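Local coordinates for protein H127A/Y244A mutant of alginate lyase AlyC3 in complex with dimannuronate (PDB 7C8F) that probably cleaves the glycosidic bonds of alginate, including its mannuronate stretches, by beta-elimination, at residues 15-20 / 58-63; 125-130 / 135-140; 145-150 / 156-161. One frame throughout, in Å; residues are numbered along the deposited sequence.

Contact 1 (15-20 / 58-63); sequences ANYTQF and FYVDKK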
loop_
_atom_site.group_PDB
_atom_site.type_symbol
_atom_site.label_atom_id
_atom_site.label_comp_id
_atom_site.label_asym_id
_atom_site.label_seq_id
_atom_site.Cartn_x
_atom_site.Cartn_y
_atom_site.Cartn_z
ATOM N N ALA B 15 -10.204 -33.560 -12.658
ATOM C CA ALA B 15 -11.181 -33.682 -11.585
ATOM C C ALA B 15 -11.463 -35.128 -11.181
ATOM O O ALA B 15 -12.075 -35.349 -10.132
ATOM C CB ALA B 15 -12.477 -32.975 -11.974
ATOM N N ASN B 16 -11.000 -36.106 -11.948
ATOM C CA ASN B 16 -11.202 -37.507 -11.600
ATOM C C ASN B 16 -10.097 -38.077 -10.722
ATOM O O ASN B 16 -10.131 -39.269 -10.406
ATOM C CB ASN B 16 -11.337 -38.363 -12.864
ATOM C CG ASN B 16 -12.715 -38.276 -13.475
ATOM O OD1 ASN B 16 -13.686 -37.949 -12.790
ATOM N ND2 ASN B 16 -12.813 -38.563 -14.769
ATOM N N TYR B 17 -9.113 -37.274 -10.320
ATOM C CA TYR B 17 -7.984 -37.771 -9.543
ATOM C C TYR B 17 -8.014 -37.169 -8.151
ATOM O O TYR B 17 -7.914 -35.946 -7.994
ATOM C CB TYR B 17 -6.662 -37.511 -10.270
ATOM C CG TYR B 17 -6.573 -38.376 -11.507
ATOM C CD1 TYR B 17 -7.173 -37.987 -12.697
ATOM C CD2 TYR B 17 -5.932 -39.612 -11.470
ATOM C CE1 TYR B 17 -7.122 -38.791 -13.825
ATOM C CE2 TYR B 17 -5.881 -40.422 -12.592
ATOM C CZ TYR B 17 -6.470 -40.003 -13.765
ATOM O OH TYR B 17 -6.423 -40.802 -14.886
ATOM N N THR B 18 -8.158 -38.033 -7.141
ATOM C CA THR B 18 -8.387 -37.563 -5.782
ATOM C C THR B 18 -7.264 -36.662 -5.293
ATOM O O THR B 18 -7.513 -35.755 -4.495
ATOM C CB THR B 18 -8.574 -38.737 -4.814
ATOM O OG1 THR B 18 -7.493 -39.664 -4.956
ATOM C CG2 THR B 18 -9.900 -39.444 -5.077
ATOM N N GLN B 19 -6.028 -36.904 -5.740
ATOM C CA GLN B 19 -4.904 -36.139 -5.211
ATOM C C GLN B 19 -4.941 -34.687 -5.662
ATOM O O GLN B 19 -4.308 -33.842 -5.017
ATOM C CB GLN B 19 -3.564 -36.794 -5.565
ATOM C CG GLN B 19 -3.243 -36.868 -7.046
ATOM C CD GLN B 19 -3.660 -38.199 -7.657
ATOM O OE1 GLN B 19 -4.783 -38.665 -7.450
ATOM N NE2 GLN B 19 -2.753 -38.819 -8.409
ATOM N N PHE B 20 -5.673 -34.379 -6.737
ATOM C CA PHE B 20 -5.819 -33.008 -7.219
ATOM C C PHE B 20 -7.184 -32.395 -6.936
ATOM O O PHE B 20 -7.364 -31.185 -7.137
ATOM C CB PHE B 20 -5.542 -32.935 -8.724
ATOM C CG PHE B 20 -4.224 -33.554 -9.126
ATOM C CD1 PHE B 20 -3.027 -33.051 -8.635
ATOM C CD2 PHE B 20 -4.182 -34.645 -9.985
ATOM C CE1 PHE B 20 -1.819 -33.625 -8.986
ATOM C CE2 PHE B 20 -2.976 -35.225 -10.338
ATOM C CZ PHE B 20 -1.790 -34.711 -9.843
ATOM N N PHE B 58 -3.962 -29.471 -20.793
ATOM C CA PHE B 58 -4.329 -29.524 -19.377
ATOM C C PHE B 58 -5.026 -30.866 -19.164
ATOM O O PHE B 58 -6.205 -31.019 -19.509
ATOM C CB PHE B 58 -5.244 -28.360 -18.995
ATOM C CG PHE B 58 -5.700 -28.388 -17.551
ATOM C CD1 PHE B 58 -4.808 -28.098 -16.523
ATOM C CD2 PHE B 58 -7.006 -28.716 -17.223
ATOM C CE1 PHE B 58 -5.219 -28.132 -15.197
ATOM C CE2 PHE B 58 -7.418 -28.747 -15.897
ATOM C CZ PHE B 58 -6.520 -28.456 -14.884
ATOM N N TYR B 59 -4.315 -31.820 -18.582
ATOM C CA TYR B 59 -4.854 -33.163 -18.432
ATOM C C TYR B 59 -4.047 -33.896 -17.377
ATOM O O TYR B 59 -3.001 -33.418 -16.919
ATOM C CB TYR B 59 -4.834 -33.917 -19.774
ATOM C CG TYR B 59 -3.439 -34.158 -20.335
ATOM C CD1 TYR B 59 -2.805 -33.197 -21.114
ATOM C CD2 TYR B 59 -2.771 -35.352 -20.087
ATOM C CE1 TYR B 59 -1.526 -33.419 -21.627
ATOM C CE2 TYR B 59 -1.505 -35.591 -20.596
ATOM C CZ TYR B 59 -0.889 -34.618 -21.363
ATOM O OH TYR B 59 0.377 -34.858 -21.862
ATOM N N VAL B 60 -4.521 -35.080 -17.007
ATOM C CA VAL B 60 -3.761 -35.986 -16.164
ATOM C C VAL B 60 -3.289 -37.141 -17.031
ATOM O O VAL B 60 -4.081 -37.736 -17.773
ATOM C CB VAL B 60 -4.566 -36.468 -14.945
ATOM C CG1 VAL B 60 -3.872 -37.635 -14.298
ATOM C CG2 VAL B 60 -4.697 -35.336 -13.934
ATOM N N ASP B 61 -1.992 -37.422 -16.972
ATOM C CA ASP B 61 -1.443 -38.574 -17.674
ATOM C C ASP B 61 -1.910 -39.842 -16.973
ATOM O O ASP B 61 -1.633 -40.047 -15.788
ATOM C CB ASP B 61 0.079 -38.486 -17.664
ATOM C CG ASP B 61 0.729 -39.622 -18.434
ATOM O OD1 ASP B 61 0.858 -40.720 -17.864
ATOM O OD2 ASP B 61 1.097 -39.409 -19.603
ATOM N N LYS B 62 -2.627 -40.703 -17.705
ATOM C CA LYS B 62 -3.261 -41.842 -17.050
ATOM C C LYS B 62 -2.239 -42.818 -16.482
ATOM O O LYS B 62 -2.515 -43.485 -15.477
ATOM C CB LYS B 62 -4.229 -42.546 -18.005
ATOM C CG LYS B 62 -5.508 -41.769 -18.280
ATOM C CD LYS B 62 -6.540 -42.651 -18.978
ATOM C CE LYS B 62 -7.913 -42.006 -18.999
ATOM N NZ LYS B 62 -8.942 -42.939 -19.550
ATOM N N LYS B 63 -1.057 -42.906 -17.086
ATOM C CA LYS B 63 -0.067 -43.860 -16.604
ATOM C C LYS B 63 0.667 -43.338 -15.373
ATOM O O LYS B 63 0.803 -44.053 -14.374
ATOM C CB LYS B 63 0.915 -44.213 -17.722
ATOM C CG LYS B 63 1.889 -45.316 -17.351
ATOM C CD LYS B 63 1.882 -46.424 -18.388
ATOM C CE LYS B 63 2.882 -47.507 -18.027
ATOM N NZ LYS B 63 4.255 -46.948 -17.890
HETATM O O HOH W 1 -5.040 -43.316 -14.468
#
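V60 drives its CG1 methyl onto one face of the Y17 ring, almost over its middle. This is a clear CH-pi contact: CG1 sits 3.5 Å from the Y17 ring centroid and 12° off the ring normal. With the valine turned so that CG1 lies opposite its backbone N (chi1 167°), one branch goes to the tyrosine and the other, CG2, to F20. There it approaches the phenylalanine ring obliquely, V60 CG2 to F20 CE2 being 4.0 Å. One valine thus forks between two aromatic rings, which are kept close by a backbone bond from F20 N to Y17 O (3.0 Å). F20 is buried, and Q19 CG lies over the centre of one face of its ring, 3.6 Å above the plane.

The phenol end of Y17 carries on past V60 to K62. Its OH rests against the lysine shaft, 3.6 Å from K62 CG, the two side chains crossing at about a right angle. No direct hydrogen bond joins the segments; instead water 1, lying in the plane of the tyrosine ring, is 2.9 Å from Y17 OH and donates to K62 O at 2.7 Å. The extended lysine takes its ammonium group away to the carbonyl of G9. Replacing Y17 by an alanine would probably uncover V60 CG1 and leave the water at K62 O without its phenol partner.

In the fold, the turn leading into helix 18-25 is laid against strand 58-60, an outermost strand, within this chain, of the seven-stranded sheet. L67 of the adjacent strand 67-72 touches both V60 and F20, so the start of the helix packs on that edge strand and its neighbour together.

Contact 2 (125-130 / 135-140); sequences VANKGL and THNVPH. With BEM (beta-D-mannopyranuronic acid), chain D; BEM (beta-D-mannopyranuronic acid), chain C.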
loop_
_atom_site.group_PDB
_atom_site.type_symbol
_atom_site.label_atom_id
_atom_site.label_comp_id
_atom_site.label_asym_id
_atom_site.label_seq_id
_atom_site.Cartn_x
_atom_site.Cartn_y
_atom_site.Cartn_z
ATOM N N VAL B 125 3.367 -16.471 -6.544
ATOM C CA VAL B 125 2.526 -15.728 -5.613
ATOM C C VAL B 125 2.351 -14.357 -6.240
ATOM O O VAL B 125 3.330 -13.611 -6.395
ATOM C CB VAL B 125 3.144 -15.605 -4.210
ATOM C CG1 VAL B 125 2.215 -14.792 -3.288
ATOM C CG2 VAL B 125 3.451 -16.970 -3.600
ATOM N N ALA B 126 1.115 -14.027 -6.617
ATOM C CA ALA B 126 0.775 -12.735 -7.193
ATOM C C ALA B 126 0.081 -11.886 -6.140
ATOM O O ALA B 126 -0.297 -12.370 -5.075
ATOM C CB ALA B 126 -0.185 -12.935 -8.369
ATOM N N ASN B 127 -0.073 -10.595 -6.427
ATOM C CA ASN B 127 -0.984 -9.776 -5.638
ATOM C C ASN B 127 -2.212 -9.446 -6.462
ATOM O O ASN B 127 -2.128 -9.228 -7.677
ATOM C CB ASN B 127 -0.341 -8.488 -5.085
ATOM C CG ASN B 127 -0.107 -7.434 -6.150
ATOM O OD1 ASN B 127 -0.898 -6.494 -6.308
ATOM N ND2 ASN B 127 0.983 -7.576 -6.875
ATOM N N LYS B 128 -3.352 -9.437 -5.785
ATOM C CA LYS B 128 -4.560 -8.887 -6.377
ATOM C C LYS B 128 -4.530 -7.368 -6.273
ATOM O O LYS B 128 -4.741 -6.666 -7.270
ATOM C CB LYS B 128 -5.790 -9.494 -5.683
ATOM C CG LYS B 128 -7.136 -9.121 -6.307
ATOM C CD LYS B 128 -7.255 -9.648 -7.726
ATOM C CE LYS B 128 -8.642 -9.392 -8.283
ATOM N NZ LYS B 128 -8.779 -10.002 -9.631
ATOM N N GLY B 129 -4.233 -6.852 -5.087
ATOM C CA GLY B 129 -4.189 -5.421 -4.815
ATOM C C GLY B 129 -4.586 -5.173 -3.369
ATOM O O GLY B 129 -4.414 -6.039 -2.517
ATOM N N LEU B 130 -5.134 -3.982 -3.108
ATOM C CA LEU B 130 -5.539 -3.668 -1.742
ATOM C C LEU B 130 -6.800 -4.406 -1.324
ATOM O O LEU B 130 -7.058 -4.521 -0.119
ATOM C CB LEU B 130 -5.836 -2.179 -1.615
ATOM C CG LEU B 130 -4.653 -1.232 -1.754
ATOM C CD1 LEU B 130 -5.182 0.187 -1.764
ATOM C CD2 LEU B 130 -3.639 -1.405 -0.616
ATOM N N THR B 135 -7.941 -3.127 -6.545
ATOM C CA THR B 135 -7.591 -1.718 -6.455
ATOM C C THR B 135 -6.101 -1.554 -6.172
ATOM O O THR B 135 -5.541 -2.208 -5.282
ATOM C CB THR B 135 -8.419 -1.072 -5.345
ATOM O OG1 THR B 135 -9.798 -1.393 -5.563
ATOM C CG2 THR B 135 -8.251 0.432 -5.332
ATOM N N HIS B 136 -5.452 -0.674 -6.931
ATOM C CA HIS B 136 -4.025 -0.398 -6.746
ATOM C C HIS B 136 -3.179 -1.668 -6.853
ATOM O O HIS B 136 -2.223 -1.879 -6.103
ATOM C CB HIS B 136 -3.755 0.391 -5.457
ATOM C CG HIS B 136 -4.257 1.802 -5.512
ATOM N ND1 HIS B 136 -3.861 2.686 -6.492
ATOM C CD2 HIS B 136 -5.116 2.484 -4.714
ATOM C CE1 HIS B 136 -4.454 3.852 -6.296
ATOM N NE2 HIS B 136 -5.225 3.755 -5.226
ATOM N N ASN B 137 -3.535 -2.521 -7.807
ATOM C CA ASN B 137 -2.719 -3.690 -8.116
ATOM C C ASN B 137 -1.288 -3.279 -8.434
ATOM O O ASN B 137 -1.046 -2.274 -9.108
ATOM C CB ASN B 137 -3.318 -4.383 -9.339
ATOM C CG ASN B 137 -2.420 -5.466 -9.894
ATOM O OD1 ASN B 137 -1.665 -5.246 -10.852
ATOM N ND2 ASN B 137 -2.477 -6.642 -9.284
ATOM N N VAL B 138 -0.330 -4.067 -7.963
ATOM C CA VAL B 138 1.078 -3.890 -8.307
ATOM C C VAL B 138 1.410 -4.911 -9.393
ATOM O O VAL B 138 1.197 -6.110 -9.177
ATOM C CB VAL B 138 1.972 -4.063 -7.069
ATOM C CG1 VAL B 138 3.454 -4.047 -7.442
ATOM C CG2 VAL B 138 1.658 -2.951 -6.068
ATOM N N PRO B 139 1.875 -4.485 -10.583
ATOM C CA PRO B 139 1.974 -5.426 -11.714
ATOM C C PRO B 139 3.246 -6.262 -11.699
ATOM O O PRO B 139 3.880 -6.471 -12.742
ATOM C CB PRO B 139 1.932 -4.495 -12.933
ATOM C CG PRO B 139 2.607 -3.265 -12.463
ATOM C CD PRO B 139 2.194 -3.106 -10.988
ATOM N N HIS B 140 3.626 -6.742 -10.515
ATOM C CA HIS B 140 4.813 -7.551 -10.304
ATOM C C HIS B 140 4.351 -8.622 -9.319
ATOM O O HIS B 140 3.727 -8.285 -8.292
ATOM C CB HIS B 140 5.958 -6.757 -9.662
ATOM C CG HIS B 140 6.289 -5.464 -10.350
ATOM N ND1 HIS B 140 6.984 -5.408 -11.540
ATOM C CD2 HIS B 140 6.044 -4.179 -9.998
ATOM C CE1 HIS B 140 7.144 -4.143 -11.897
ATOM N NE2 HIS B 140 6.586 -3.375 -10.977
HETATM C C1 BEM D . 5.659 -10.425 -15.346
HETATM C C2 BEM D . 6.746 -10.928 -16.292
HETATM O O2 BEM D . 7.185 -9.872 -17.132
HETATM C C3 BEM D . 7.941 -11.367 -15.479
HETATM O O3 BEM D . 9.022 -11.642 -16.305
HETATM C C4 BEM D . 8.421 -10.163 -14.749
HETATM O O4 BEM D . 9.685 -10.362 -14.189
HETATM C C5 BEM D . 7.368 -9.807 -13.762
HETATM O O5 BEM D . 6.239 -9.455 -14.519
HETATM C C6 BEM D . 7.817 -8.665 -12.945
HETATM O O6B BEM D . 7.488 -7.547 -13.259
HETATM O O6A BEM D . 8.306 -8.961 -11.893
HETATM C C1 BEM C . 0.597 -9.814 -15.480
HETATM C C2 BEM C . 1.284 -8.525 -15.070
HETATM O O2 BEM C . 1.276 -8.398 -13.659
HETATM C C3 BEM C . 2.690 -8.493 -15.610
HETATM O O3 BEM C . 3.373 -7.379 -15.125
HETATM C C4 BEM C . 3.451 -9.767 -15.274
HETATM O O4 BEM C . 4.623 -9.801 -16.082
HETATM C C5 BEM C . 2.620 -10.982 -15.613
HETATM O O5 BEM C . 1.323 -10.935 -15.070
HETATM C C6 BEM C . 3.316 -12.133 -15.004
HETATM O O6B BEM C . 2.920 -12.543 -13.914
HETATM O O6A BEM C . 4.128 -12.741 -15.680
HETATM O O1 BEM C . -0.663 -9.944 -14.848
HETATM O O HOH W 2 1.142 -9.921 -9.114
#
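The side-chain amide of N127 docks on the backbone of V138, closing a loop between two neighbouring antiparallel strands, 119-129 and 143-148, of the lyase's jelly-roll sandwich. Both ends of the amide are used: V138 N gives a nearly straight bond to N127 OD1 (3.0 Å, 170°), in the carbonyl plane and on a lone pair, while N127 ND2 donates to V138 O at 2.7 Å. The pair fixes the rotation of the buried amide. Its CG lies between the backbone N and the carbonyl carbon (chi1 73°), a cramped setting that turns the amide toward the loop.

N137 replies from the returning arm of the loop. Its ND2 reaches K128 O at 3.0 Å, approaching from above that carbonyl plane, and its amide plane lies only 19° from that of N127. The CA atoms come nearest at G129, 4.0 Å between G129 CA and N137 CA; a CB there would run into T135 O. That same oxygen accepts L130 N, 2.8 Å away and almost in line with the carbonyl.

Beyond this close-knit core the contact thins to apolar touching. L130 CD1 meets the edge of the H136 imidazole, and both residues keep part of their surface exposed even with the second subunit in place. That subunit comes up on this side: the backbone N of its I168 is hydrogen-bonded to H136 NE2, and its H233 packs on L130.

The far end of the loop faces the sugar. P139 O accepts a bond from O3 of the chain C mannuronate. C169 N is hydrogen-bonded to H140 NE2, consistent with H140 ND1 donating to carboxylate oxygen O6B of the chain D mannuronate at 2.8 Å.

Contact 3 (145-150 / 156-161); sequences VVWKED and GHFWAM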
loop_
_atom_site.group_PDB
_atom_site.type_symbol
_atom_site.label_atom_id
_atom_site.label_comp_id
_atom_site.label_asym_id
_atom_site.label_seq_id
_atom_site.Cartn_x
_atom_site.Cartn_y
_atom_site.Cartn_z
ATOM N N VAL B 145 8.637 -18.877 -9.223
ATOM C CA VAL B 145 9.521 -20.021 -9.150
ATOM C C VAL B 145 9.661 -20.443 -10.611
ATOM O O VAL B 145 8.722 -20.768 -11.256
ATOM C CB VAL B 145 9.009 -21.173 -8.273
ATOM C CG1 VAL B 145 10.043 -22.291 -8.259
ATOM C CG2 VAL B 145 8.772 -20.693 -6.858
ATOM N N VAL B 146 10.896 -20.420 -11.080
ATOM C CA VAL B 146 11.207 -20.675 -12.460
ATOM C C VAL B 146 12.297 -21.672 -12.742
ATOM O O VAL B 146 13.092 -21.948 -11.910
ATOM C CB VAL B 146 11.685 -19.357 -13.148
ATOM C CG1 VAL B 146 10.741 -18.233 -12.873
ATOM C CG2 VAL B 146 13.098 -18.941 -12.732
ATOM N N TRP B 147 12.294 -22.165 -13.971
ATOM C CA TRP B 147 13.379 -22.950 -14.528
ATOM C C TRP B 147 13.996 -21.908 -15.434
ATOM O O TRP B 147 13.322 -21.272 -16.157
ATOM C CB TRP B 147 12.941 -24.157 -15.330
ATOM C CG TRP B 147 14.095 -24.907 -15.938
ATOM C CD1 TRP B 147 14.704 -25.970 -15.408
ATOM C CD2 TRP B 147 14.751 -24.640 -17.173
ATOM N NE1 TRP B 147 15.706 -26.390 -16.214
ATOM C CE2 TRP B 147 15.765 -25.583 -17.304
ATOM C CE3 TRP B 147 14.588 -23.699 -18.166
ATOM C CZ2 TRP B 147 16.584 -25.626 -18.390
ATOM C CZ3 TRP B 147 15.410 -23.757 -19.243
ATOM C CH2 TRP B 147 16.395 -24.716 -19.337
ATOM N N LYS B 148 15.302 -21.710 -15.340
ATOM C CA LYS B 148 15.977 -20.676 -16.118
ATOM C C LYS B 148 17.110 -21.291 -16.923
ATOM O O LYS B 148 17.935 -22.024 -16.376
ATOM C CB LYS B 148 16.505 -19.548 -15.224
ATOM C CG LYS B 148 17.087 -18.371 -16.000
ATOM C CD LYS B 148 17.285 -17.158 -15.106
ATOM C CE LYS B 148 17.889 -15.978 -15.868
ATOM N NZ LYS B 148 16.960 -15.411 -16.885
ATOM N N GLU B 149 17.172 -20.951 -18.208
ATOM C CA GLU B 149 18.162 -21.585 -19.074
ATOM C C GLU B 149 19.586 -21.224 -18.649
ATOM O O GLU B 149 20.440 -22.109 -18.510
ATOM C CB GLU B 149 17.914 -21.204 -20.534
ATOM C CG GLU B 149 18.915 -21.861 -21.478
ATOM C CD GLU B 149 18.803 -21.355 -22.903
ATOM O OE1 GLU B 149 18.577 -22.183 -23.808
ATOM O OE2 GLU B 149 18.941 -20.132 -23.116
ATOM N N ASP B 150 19.858 -19.936 -18.433
ATOM C CA ASP B 150 21.237 -19.499 -18.199
ATOM C C ASP B 150 21.206 -18.204 -17.401
ATOM O O ASP B 150 20.796 -17.163 -17.922
ATOM C CB ASP B 150 21.955 -19.306 -19.532
ATOM C CG ASP B 150 23.435 -19.024 -19.358
ATOM O OD1 ASP B 150 23.826 -18.597 -18.257
ATOM O OD2 ASP B 150 24.204 -19.226 -20.323
ATOM N N GLY B 156 20.265 -24.115 -16.194
ATOM C CA GLY B 156 19.292 -25.133 -15.859
ATOM C C GLY B 156 18.999 -25.274 -14.382
ATOM O O GLY B 156 18.729 -26.382 -13.913
ATOM N N HIS B 157 19.050 -24.175 -13.631
ATOM C CA HIS B 157 18.647 -24.208 -12.233
ATOM C C HIS B 157 17.214 -23.714 -12.070
ATOM O O HIS B 157 16.680 -22.973 -12.901
ATOM C CB HIS B 157 19.561 -23.330 -11.371
ATOM C CG HIS B 157 20.892 -23.947 -11.075
ATOM N ND1 HIS B 157 21.500 -23.842 -9.845
ATOM C CD2 HIS B 157 21.724 -24.684 -11.851
ATOM C CE1 HIS B 157 22.672 -24.466 -9.882
ATOM N NE2 HIS B 157 22.822 -24.999 -11.083
ATOM N N PHE B 158 16.612 -24.144 -10.973
ATOM C CA PHE B 158 15.405 -23.518 -10.449
ATOM C C PHE B 158 15.800 -22.291 -9.640
ATOM O O PHE B 158 16.813 -22.302 -8.933
ATOM C CB PHE B 158 14.717 -24.483 -9.493
ATOM C CG PHE B 158 14.135 -25.701 -10.146
ATOM C CD1 PHE B 158 13.291 -25.594 -11.243
ATOM C CD2 PHE B 158 14.425 -26.958 -9.643
ATOM C CE1 PHE B 158 12.730 -26.722 -11.814
ATOM C CE2 PHE B 158 13.869 -28.096 -10.210
ATOM C CZ PHE B 158 13.031 -27.975 -11.306
ATOM N N TRP B 159 14.979 -21.240 -9.718
ATOM C CA TRP B 159 15.231 -20.005 -8.984
ATOM C C TRP B 159 13.923 -19.493 -8.405
ATOM O O TRP B 159 12.858 -19.670 -9.003
ATOM C CB TRP B 159 15.782 -18.882 -9.882
ATOM C CG TRP B 159 17.069 -19.224 -10.560
ATOM C CD1 TRP B 159 17.206 -19.897 -11.739
ATOM C CD2 TRP B 159 18.394 -18.919 -10.107
ATOM N NE1 TRP B 159 18.541 -20.023 -12.051
ATOM C CE2 TRP B 159 19.285 -19.443 -11.063
ATOM C CE3 TRP B 159 18.909 -18.266 -8.985
ATOM C CZ2 TRP B 159 20.666 -19.336 -10.934
ATOM C CZ3 TRP B 159 20.302 -18.158 -8.860
ATOM C CH2 TRP B 159 21.150 -18.691 -9.831
ATOM N N ALA B 160 14.024 -18.828 -7.257
ATOM C CA ALA B 160 12.932 -18.011 -6.729
ATOM C C ALA B 160 13.259 -16.549 -6.994
ATOM O O ALA B 160 14.264 -16.031 -6.494
ATOM C CB ALA B 160 12.752 -18.244 -5.231
ATOM N N MET B 161 12.435 -15.895 -7.803
ATOM C CA MET B 161 12.575 -14.480 -8.107
ATOM C C MET B 161 11.592 -13.755 -7.205
ATOM O O MET B 161 10.376 -13.882 -7.380
ATOM C CB MET B 161 12.239 -14.237 -9.577
ATOM C CG MET B 161 13.013 -15.130 -10.557
ATOM S SD MET B 161 14.797 -14.895 -10.417
ATOM C CE MET B 161 15.392 -15.757 -11.883
HETATM O O HOH W 3 19.712 -21.356 -14.361
#
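Strands 145-148 and 157-161 pair as antiparallel neighbours in the larger, curved sheet, in a buried part of the fold. V146 and W159 form a hydrogen-bonded pair, V146 N to W159 O and W159 N to V146 O both at 3.0 Å. V145 with A160 and W147 with F158 are the non-hydrogen-bonded pairs beside it.

W147 and F158 share a face. Their side chains cross at about a right angle, W147 CD1 lying 4.2 Å from F158 CE1. On the reverse face V146 CG2 touches W159 CB, and K148 CB leans on W159 CD1 at 3.6 Å. The methyl of M161, its chain bent at chi2 (-60°), lies against both V146 CG2 and K148 CD, while K148 NZ goes on to a salt bridge with E119.

Water 3 ties the end together, taking hydrogen bonds from H157 N and W159 NE1 and giving one to K148 O. Past it both strands turn a corner, at E149 and G156, where G156 N donates to E149 O. F158 reaching across, edge-to-face, to F205 of the second antiparallel sheet is consistent with the two-sheet beta-jelly roll of PL7 lyases, in the concanavalin-like clan.

From the N terminus, contact 1 comes first: it closes a loop of 37 residues, bringing the start of helix 18-25 to edge strand 58-60 of the seven-stranded sheet. Contact 2 then shuts a short loop of four residues after strand 119-129, and contact 3 has five residues between its segments, in the connection from strand 143-148 to strand 157-163. The three follow in series; none encloses or crosses another. Contacts 1 and 2 lie on opposite sides of the chain's centre, their centres about 31 Å apart. Contacts 2 and 3 come within about 6 Å at their nearest atoms without touching, and both reach the larger sheet, where strands 119-129 and 143-148 are neighbours.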